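Local coordinates for protein response regulator (Colwellia psychrerythraea, PDB 3EQZ) that is a response regulator with a CheY-like receiver domain, probably working as a signal-responsive switch through an acidic pocket, at residues F7-D12 and D53-D58; S76-S81 and N101-F106. One frame throughout, in Å; residues are numbered along the deposited sequence.

Interaction 1: F7-D12 and D53-D58; sequences FIVDDD and DLMMPD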
ATOM      1  N   PHE B   7     -21.867  -3.776  17.617  1.00 28.28           N
ATOM      2  CA  PHE B   7     -21.794  -2.329  17.872  1.00 29.51           C
ATOM      3  C   PHE B   7     -21.460  -1.658  16.578  1.00 30.10           C
ATOM      4  O   PHE B   7     -20.417  -1.982  15.970  1.00 30.48           O
ATOM      5  CB  PHE B   7     -20.706  -2.024  18.901  1.00 27.95           C
ATOM      6  CG  PHE B   7     -20.997  -2.625  20.258  1.00 30.85           C
ATOM      7  CD1 PHE B   7     -21.803  -1.950  21.180  1.00 31.93           C
ATOM      8  CD2 PHE B   7     -20.498  -3.869  20.612  1.00 30.73           C
ATOM      9  CE1 PHE B   7     -22.112  -2.513  22.453  1.00 35.21           C
ATOM     10  CE2 PHE B   7     -20.797  -4.443  21.897  1.00 34.61           C
ATOM     11  CZ  PHE B   7     -21.615  -3.764  22.805  1.00 33.38           C
ATOM     12  N   ILE B   8     -22.327  -0.756  16.151  1.00 29.98           N
ATOM     13  CA  ILE B   8     -22.110   0.034  14.963  1.00 31.54           C
ATOM     14  C   ILE B   8     -21.586   1.414  15.373  1.00 32.23           C
ATOM     15  O   ILE B   8     -22.261   2.138  16.121  1.00 31.28           O
ATOM     16  CB  ILE B   8     -23.419   0.254  14.157  1.00 31.62           C
ATOM     17  CG1 ILE B   8     -23.955  -1.088  13.683  1.00 30.88           C
ATOM     18  CG2 ILE B   8     -23.170   1.225  12.942  1.00 31.28           C
ATOM     19  CD1 ILE B   8     -25.413  -1.075  13.222  1.00 31.30           C
ATOM     20  N   VAL B   9     -20.391   1.760  14.886  1.00 31.35           N
ATOM     21  CA  VAL B   9     -19.753   3.029  15.235  1.00 31.25           C
ATOM     22  C   VAL B   9     -19.562   3.890  13.960  1.00 32.11           C
ATOM     23  O   VAL B   9     -18.738   3.595  13.079  1.00 29.48           O
ATOM     24  CB  VAL B   9     -18.439   2.784  15.984  1.00 31.48           C
ATOM     25  CG1 VAL B   9     -17.892   4.075  16.586  1.00 30.15           C
ATOM     26  CG2 VAL B   9     -18.642   1.668  17.039  1.00 28.36           C
ATOM     27  N   ASP B  10     -20.344   4.960  13.863  1.00 32.91           N
ATOM     28  CA  ASP B  10     -20.392   5.744  12.633  1.00 34.98           C
ATOM     29  C   ASP B  10     -21.101   7.005  13.011  1.00 36.33           C
ATOM     30  O   ASP B  10     -22.252   6.951  13.476  1.00 35.41           O
ATOM     31  CB  ASP B  10     -21.233   4.993  11.601  1.00 36.22           C
ATOM     32  CG  ASP B  10     -21.248   5.666  10.218  1.00 40.55           C
ATOM     33  OD1 ASP B  10     -20.730   6.813  10.052  1.00 42.54           O
ATOM     34  OD2 ASP B  10     -21.765   5.002   9.279  1.00 46.45           O
ATOM     35  N   ASP B  11     -20.457   8.153  12.828  1.00 38.53           N
ATOM     36  CA  ASP B  11     -21.122   9.404  13.230  1.00 40.99           C
ATOM     37  C   ASP B  11     -22.068   9.976  12.138  1.00 42.31           C
ATOM     38  O   ASP B  11     -22.686  11.016  12.317  1.00 42.58           O
ATOM     39  CB  ASP B  11     -20.110  10.438  13.717  1.00 40.67           C
ATOM     40  CG  ASP B  11     -19.137  10.840  12.642  1.00 42.47           C
ATOM     41  OD1 ASP B  11     -19.198  10.304  11.518  1.00 45.60           O
ATOM     42  OD2 ASP B  11     -18.314  11.712  12.911  1.00 44.88           O
ATOM     43  N   ASP B  12     -22.188   9.280  11.015  1.00 42.89           N
ATOM     44  CA  ASP B  12     -23.092   9.729   9.976  1.00 44.04           C
ATOM     45  C   ASP B  12     -24.437   9.020  10.169  1.00 43.80           C
ATOM     46  O   ASP B  12     -24.546   7.802  10.116  1.00 42.81           O
ATOM     47  CB  ASP B  12     -22.500   9.467   8.591  1.00 44.81           C
ATOM     48  CG  ASP B  12     -23.389   9.993   7.461  1.00 48.27           C
ATOM     49  OD1 ASP B  12     -24.364   9.315   7.071  1.00 49.57           O
ATOM     50  OD2 ASP B  12     -23.108  11.089   6.944  1.00 54.09           O
ATOM     51  N   ASP B  53     -16.949   2.548  11.010  1.00 32.59           N
ATOM     52  CA  ASP B  53     -16.736   3.411   9.853  1.00 34.38           C
ATOM     53  C   ASP B  53     -15.492   4.225  10.151  1.00 34.44           C
ATOM     54  O   ASP B  53     -15.363   4.715  11.247  1.00 34.43           O
ATOM     55  CB  ASP B  53     -17.941   4.339   9.533  1.00 35.12           C
ATOM     56  CG  ASP B  53     -17.751   5.125   8.190  1.00 37.31           C
ATOM     57  OD1 ASP B  53     -18.379   4.748   7.158  1.00 43.00           O
ATOM     58  OD2 ASP B  53     -16.942   6.079   8.142  1.00 37.37           O
ATOM     59  N   LEU B  54     -14.576   4.355   9.185  1.00 35.01           N
ATOM     60  CA  LEU B  54     -13.326   5.054   9.429  1.00 36.26           C
ATOM     61  C   LEU B  54     -13.566   6.545   9.577  1.00 36.80           C
ATOM     62  O   LEU B  54     -12.738   7.251  10.105  1.00 35.25           O
ATOM     63  CB  LEU B  54     -12.324   4.841   8.290  1.00 36.01           C
ATOM     64  CG  LEU B  54     -11.727   3.446   8.124  1.00 38.13           C
ATOM     65  CD1 LEU B  54     -10.706   3.500   6.988  1.00 40.48           C
ATOM     66  CD2 LEU B  54     -11.115   2.896   9.405  1.00 35.84           C
ATOM     67  N   MET B  55     -14.697   7.018   9.059  1.00 38.71           N
ATOM     68  CA  MET B  55     -15.100   8.407   9.255  1.00 39.88           C
ATOM     69  C   MET B  55     -14.085   9.361   8.604  1.00 41.86           C
ATOM     70  O   MET B  55     -13.813  10.465   9.129  1.00 42.84           O
ATOM     71  CB  MET B  55     -15.271   8.679  10.764  1.00 39.20           C
ATOM     72  CG  MET B  55     -16.608   8.063  11.361  1.00 35.53           C
ATOM     73  SD  MET B  55     -16.837   8.135  13.166  1.00 25.46           S
ATOM     74  CE  MET B  55     -15.925   6.708  13.819  1.00 33.47           C
ATOM     75  N   MET B  56     -13.511   8.942   7.466  1.00 43.06           N
ATOM     76  CA  MET B  56     -12.568   9.814   6.749  1.00 44.02           C
ATOM     77  C   MET B  56     -13.434  11.002   6.284  1.00 45.41           C
ATOM     78  O   MET B  56     -14.597  10.786   5.893  1.00 46.03           O
ATOM     79  CB  MET B  56     -11.955   9.083   5.550  1.00 44.85           C
ATOM     80  CG  MET B  56     -10.840   8.072   5.902  1.00 43.39           C
ATOM     81  SD  MET B  56      -9.416   8.882   6.628  1.00 38.14           S
ATOM     82  CE  MET B  56      -9.269   8.039   8.153  1.00 29.78           C
ATOM     83  N   PRO B  57     -12.877  12.238   6.271  1.00 45.62           N
ATOM     84  CA  PRO B  57     -11.448  12.487   6.378  1.00 45.49           C
ATOM     85  C   PRO B  57     -11.008  13.000   7.762  1.00 44.81           C
ATOM     86  O   PRO B  57      -9.959  13.620   7.863  1.00 43.64           O
ATOM     87  CB  PRO B  57     -11.241  13.586   5.329  1.00 45.86           C
ATOM     88  CG  PRO B  57     -12.522  14.432   5.455  1.00 45.86           C
ATOM     89  CD  PRO B  57     -13.615  13.492   5.993  1.00 45.95           C
ATOM     90  N   ASP B  58     -11.814  12.750   8.789  1.00 43.99           N
ATOM     91  CA  ASP B  58     -11.424  12.969  10.201  1.00 44.35           C
ATOM     92  C   ASP B  58     -10.624  11.770  10.711  1.00 43.21           C
ATOM     93  O   ASP B  58     -10.524  10.728  10.016  1.00 44.38           O
ATOM     94  CB  ASP B  58     -12.687  13.132  11.080  1.00 44.97           C
ATOM     95  CG  ASP B  58     -13.586  14.271  10.598  1.00 49.05           C
ATOM     96  OD1 ASP B  58     -13.034  15.378  10.335  1.00 52.30           O
ATOM     97  OD2 ASP B  58     -14.820  14.058  10.453  1.00 51.59           O
TER
HETATM   98  O   HOH W   1     -20.784   3.450   7.175  1.00 47.88           O
HETATM   99  O   HOH W   2     -19.167   8.345   8.417  1.00 57.09           O
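The carboxylates of Asp-10 and Asp-53 lie stacked, their planes 14° apart, in the acidic pocket that receiver domains build at the C-terminal ends of their central strands. Asp-53 CB comes over one face of the Asp-10 carboxylate, 3.6 Å from Asp-10 CG; from the other side, above the plane, the backbone N of Asp-12 bonds to Asp-10 OD1 and makes an Asx turn. Asp-53 repeats the motif with its OD2, which takes the N-H of Met-55 on the anti side. Two waters span the pair. One donates to both Asp-10 OD2 and Asp-53 OD1, acceptors that lie 4.0 Å apart with no bond between them; the other joins Asp-10 OD1 to Asp-53 OD2, the latter weakly. Asp-53 OD1 also forms a salt bridge with Lys-108, and Asp-10 OD2 a hydrogen bond with Thr-15. Beside the acids, the backbone pairing of the two strands ends with Asp-53 N giving a nearly straight bond to Val-9 O (2.9 Å). Met-55 lies across Asp-11, its chain bent at chi3 (-83°) to bring CE near Val-9 CG1; its SD receives a weak bond from Asp-11 N, and its CG rests 3.4 Å from Asp-11 OD1.

Interaction 2: S76-S81 and N101-F106; sequences SLILIS and NVINTF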
ATOM      1  N   SER B  76     -14.289  -8.956  17.476  1.00 28.72           N
ATOM      2  CA  SER B  76     -14.107  -9.022  16.012  1.00 28.37           C
ATOM      3  C   SER B  76     -14.399  -7.643  15.475  1.00 27.50           C
ATOM      4  O   SER B  76     -15.334  -6.952  15.959  1.00 26.56           O
ATOM      5  CB  SER B  76     -15.069 -10.001  15.360  1.00 27.72           C
ATOM      6  OG  SER B  76     -14.856 -11.301  15.848  1.00 33.38           O
ATOM      7  N   LEU B  77     -13.631  -7.251  14.454  1.00 26.39           N
ATOM      8  CA  LEU B  77     -13.741  -5.931  13.890  1.00 26.03           C
ATOM      9  C   LEU B  77     -14.008  -5.948  12.378  1.00 26.77           C
ATOM     10  O   LEU B  77     -13.329  -6.672  11.609  1.00 25.70           O
ATOM     11  CB  LEU B  77     -12.476  -5.142  14.223  1.00 27.43           C
ATOM     12  CG  LEU B  77     -12.340  -3.678  13.836  1.00 29.19           C
ATOM     13  CD1 LEU B  77     -13.384  -2.886  14.536  1.00 25.28           C
ATOM     14  CD2 LEU B  77     -10.923  -3.196  14.204  1.00 29.88           C
ATOM     15  N   ILE B  78     -14.987  -5.154  11.959  1.00 25.22           N
ATOM     16  CA  ILE B  78     -15.274  -4.935  10.529  1.00 25.93           C
ATOM     17  C   ILE B  78     -15.071  -3.455  10.232  1.00 26.72           C
ATOM     18  O   ILE B  78     -15.539  -2.624  10.989  1.00 25.89           O
ATOM     19  CB  ILE B  78     -16.717  -5.304  10.171  1.00 26.24           C
ATOM     20  CG1 ILE B  78     -16.932  -6.811  10.360  1.00 26.77           C
ATOM     21  CG2 ILE B  78     -17.040  -4.850   8.778  1.00 25.25           C
ATOM     22  CD1 ILE B  78     -18.419  -7.282  10.579  1.00 25.99           C
ATOM     23  N   LEU B  79     -14.321  -3.128   9.175  1.00 26.94           N
ATOM     24  CA  LEU B  79     -14.023  -1.762   8.874  1.00 28.33           C
ATOM     25  C   LEU B  79     -14.724  -1.336   7.621  1.00 29.36           C
ATOM     26  O   LEU B  79     -14.769  -2.069   6.644  1.00 30.33           O
ATOM     27  CB  LEU B  79     -12.531  -1.540   8.699  1.00 27.39           C
ATOM     28  CG  LEU B  79     -11.635  -2.006   9.828  1.00 28.87           C
ATOM     29  CD1 LEU B  79     -10.183  -1.894   9.330  1.00 29.78           C
ATOM     30  CD2 LEU B  79     -11.858  -1.127  11.132  1.00 24.58           C
ATOM     31  N   ILE B  80     -15.248  -0.123   7.632  1.00 31.16           N
ATOM     32  CA  ILE B  80     -15.984   0.369   6.486  1.00 33.33           C
ATOM     33  C   ILE B  80     -15.479   1.716   6.069  1.00 35.27           C
ATOM     34  O   ILE B  80     -15.175   2.539   6.924  1.00 34.28           O
ATOM     35  CB  ILE B  80     -17.473   0.436   6.776  1.00 34.60           C
ATOM     36  CG1 ILE B  80     -17.945  -0.977   7.251  1.00 33.43           C
ATOM     37  CG2 ILE B  80     -18.198   0.878   5.456  1.00 34.35           C
ATOM     38  CD1 ILE B  80     -19.431  -1.191   7.250  1.00 37.76           C
ATOM     39  N   SER B  81     -15.340   1.907   4.746  1.00 37.92           N
ATOM     40  CA  SER B  81     -14.841   3.177   4.174  1.00 41.47           C
ATOM     41  C   SER B  81     -14.761   3.109   2.654  1.00 42.81           C
ATOM     42  O   SER B  81     -14.789   2.013   2.089  1.00 43.15           O
ATOM     43  CB  SER B  81     -13.407   3.426   4.691  1.00 40.13           C
ATOM     44  OG  SER B  81     -13.088   4.806   4.624  1.00 43.39           O
ATOM     45  N   ASN B 101      -8.392  -8.306  15.693  1.00 29.69           N
ATOM     46  CA  ASN B 101      -9.012  -9.318  14.820  1.00 31.01           C
ATOM     47  C   ASN B 101     -10.003  -8.718  13.759  1.00 29.84           C
ATOM     48  O   ASN B 101     -11.223  -8.721  13.953  1.00 27.04           O
ATOM     49  CB  ASN B 101      -9.679 -10.420  15.665  1.00 31.65           C
ATOM     50  CG  ASN B 101     -10.351 -11.544  14.807  1.00 35.58           C
ATOM     51  OD1 ASN B 101     -11.338 -12.210  15.238  1.00 38.80           O
ATOM     52  ND2 ASN B 101      -9.816 -11.764  13.623  1.00 35.56           N
ATOM     53  N   VAL B 102      -9.437  -8.197  12.663  1.00 29.08           N
ATOM     54  CA  VAL B 102     -10.223  -7.662  11.563  1.00 28.83           C
ATOM     55  C   VAL B 102     -10.732  -8.828  10.725  1.00 29.89           C
ATOM     56  O   VAL B 102      -9.934  -9.590  10.166  1.00 31.38           O
ATOM     57  CB  VAL B 102      -9.395  -6.743  10.663  1.00 29.31           C
ATOM     58  CG1 VAL B 102     -10.266  -6.149   9.535  1.00 27.74           C
ATOM     59  CG2 VAL B 102      -8.727  -5.631  11.491  1.00 27.65           C
ATOM     60  N   ILE B 103     -12.042  -9.009  10.681  1.00 29.28           N
ATOM     61  CA  ILE B 103     -12.637 -10.168  10.001  1.00 29.31           C
ATOM     62  C   ILE B 103     -13.155  -9.841   8.581  1.00 29.62           C
ATOM     63  O   ILE B 103     -13.372 -10.741   7.790  1.00 28.63           O
ATOM     64  CB  ILE B 103     -13.763 -10.750  10.823  1.00 29.48           C
ATOM     65  CG1 ILE B 103     -14.829  -9.675  11.069  1.00 28.84           C
ATOM     66  CG2 ILE B 103     -13.208 -11.389  12.136  1.00 28.38           C
ATOM     67  CD1 ILE B 103     -16.122 -10.286  11.536  1.00 26.27           C
ATOM     68  N   ASN B 104     -13.252  -8.552   8.242  1.00 29.11           N
ATOM     69  CA  ASN B 104     -13.631  -8.169   6.914  1.00 29.11           C
ATOM     70  C   ASN B 104     -13.615  -6.680   6.833  1.00 29.06           C
ATOM     71  O   ASN B 104     -13.575  -6.024   7.880  1.00 27.84           O
ATOM     72  CB  ASN B 104     -15.050  -8.699   6.601  1.00 29.05           C
ATOM     73  CG  ASN B 104     -15.285  -8.878   5.087  1.00 33.37           C
ATOM     74  OD1 ASN B 104     -14.385  -8.681   4.287  1.00 35.94           O
ATOM     75  ND2 ASN B 104     -16.476  -9.288   4.721  1.00 34.67           N
ATOM     76  N   THR B 105     -13.599  -6.159   5.593  1.00 28.69           N
ATOM     77  CA  THR B 105     -13.762  -4.758   5.289  1.00 29.56           C
ATOM     78  C   THR B 105     -14.755  -4.566   4.129  1.00 30.96           C
ATOM     79  O   THR B 105     -14.967  -5.473   3.330  1.00 31.12           O
ATOM     80  CB  THR B 105     -12.405  -4.054   4.893  1.00 30.93           C
ATOM     81  OG1 THR B 105     -11.964  -4.521   3.616  1.00 32.00           O
ATOM     82  CG2 THR B 105     -11.307  -4.330   5.957  1.00 25.95           C
ATOM     83  N   PHE B 106     -15.370  -3.398   4.070  1.00 31.47           N
ATOM     84  CA  PHE B 106     -16.349  -3.075   3.047  1.00 32.81           C
ATOM     85  C   PHE B 106     -16.141  -1.678   2.569  1.00 34.50           C
ATOM     86  O   PHE B 106     -16.090  -0.767   3.371  1.00 34.10           O
ATOM     87  CB  PHE B 106     -17.784  -3.148   3.614  1.00 31.90           C
ATOM     88  CG  PHE B 106     -18.196  -4.532   3.993  1.00 32.52           C
ATOM     89  CD1 PHE B 106     -18.926  -5.337   3.089  1.00 34.18           C
ATOM     90  CD2 PHE B 106     -17.830  -5.063   5.229  1.00 29.47           C
ATOM     91  CE1 PHE B 106     -19.323  -6.661   3.441  1.00 35.40           C
ATOM     92  CE2 PHE B 106     -18.198  -6.403   5.582  1.00 31.71           C
ATOM     93  CZ  PHE B 106     -18.940  -7.193   4.684  1.00 33.06           C
TER
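A beta-alpha-beta unit of the CheY-like fold brings strands 76-81 and 101-106 side by side, in parallel, with a beta bulge in the second of them. The bulge can be read from the bonding. Leu-77 is gripped at both ends, its N giving to Asn-101 O and its O receiving Ile-103 N at 2.8 Å. Two residues further along, Leu-79 N gives to Asn-104 O, a longer bond of 3.3 Å, and Leu-79 O receives Phe-106 N. The partner strand has thus advanced three residues where strand 76-81 advances two, and Ile-103 and Asn-104 together face Ile-78. The last bond is Ser-81 N to Phe-106 O. Ile-103 makes use of the irregularity: with CG1 placed between its backbone N and carbonyl carbon (chi1 58°), the branch swings back over the neighbouring strand. Ile-103 CG1 lies 3.6 Å from Ile-78 CG1, while Ile-103 CG2 reaches Ser-76 CB. The other branch of Ile-78, CG2, approaches the Phe-106 ring at its edge, near the ring plane, 3.6 Å from Phe-106 CD2. Across the two strands, contacts on the face bearing Leu-77, Leu-79, Val-102 and Thr-105 are longer, Leu-79 CD1 lying 4.3 Å from Val-102 CG1. That face turns to helix 87-97, where Leu-96 meets Val-102 and Leu-88 meets Thr-105; Phe-106, on the opposite face, packs against helix 112-124, which Ile-103 also touches, and strand 49-53 bonds to the far edge of strand 76-81.

Overall arrangement
Both contacts belong to one five-stranded parallel sheet, yet they illustrate how its strand ends and its body differ in chemistry. Interaction 1 is buried, a polar side of carboxylates and waters lying next to apolar Val-9 and Met-55 where strands 6-9 and 49-53 give way to loops. Interaction 2 is partly buried, and joins strand 76-81 to an outermost strand of the chain by bulged backbone pairing and apolar side chains; it covers about 550 Å² against 249 Å². Centred 12 Å apart, they meet where Leu-54 N probably hydrogen-bonds Ile-80 O at 3.0 Å. Leu-54 also packs on Ser-81, so the acidic loop rests directly on the end of the neighbouring strand.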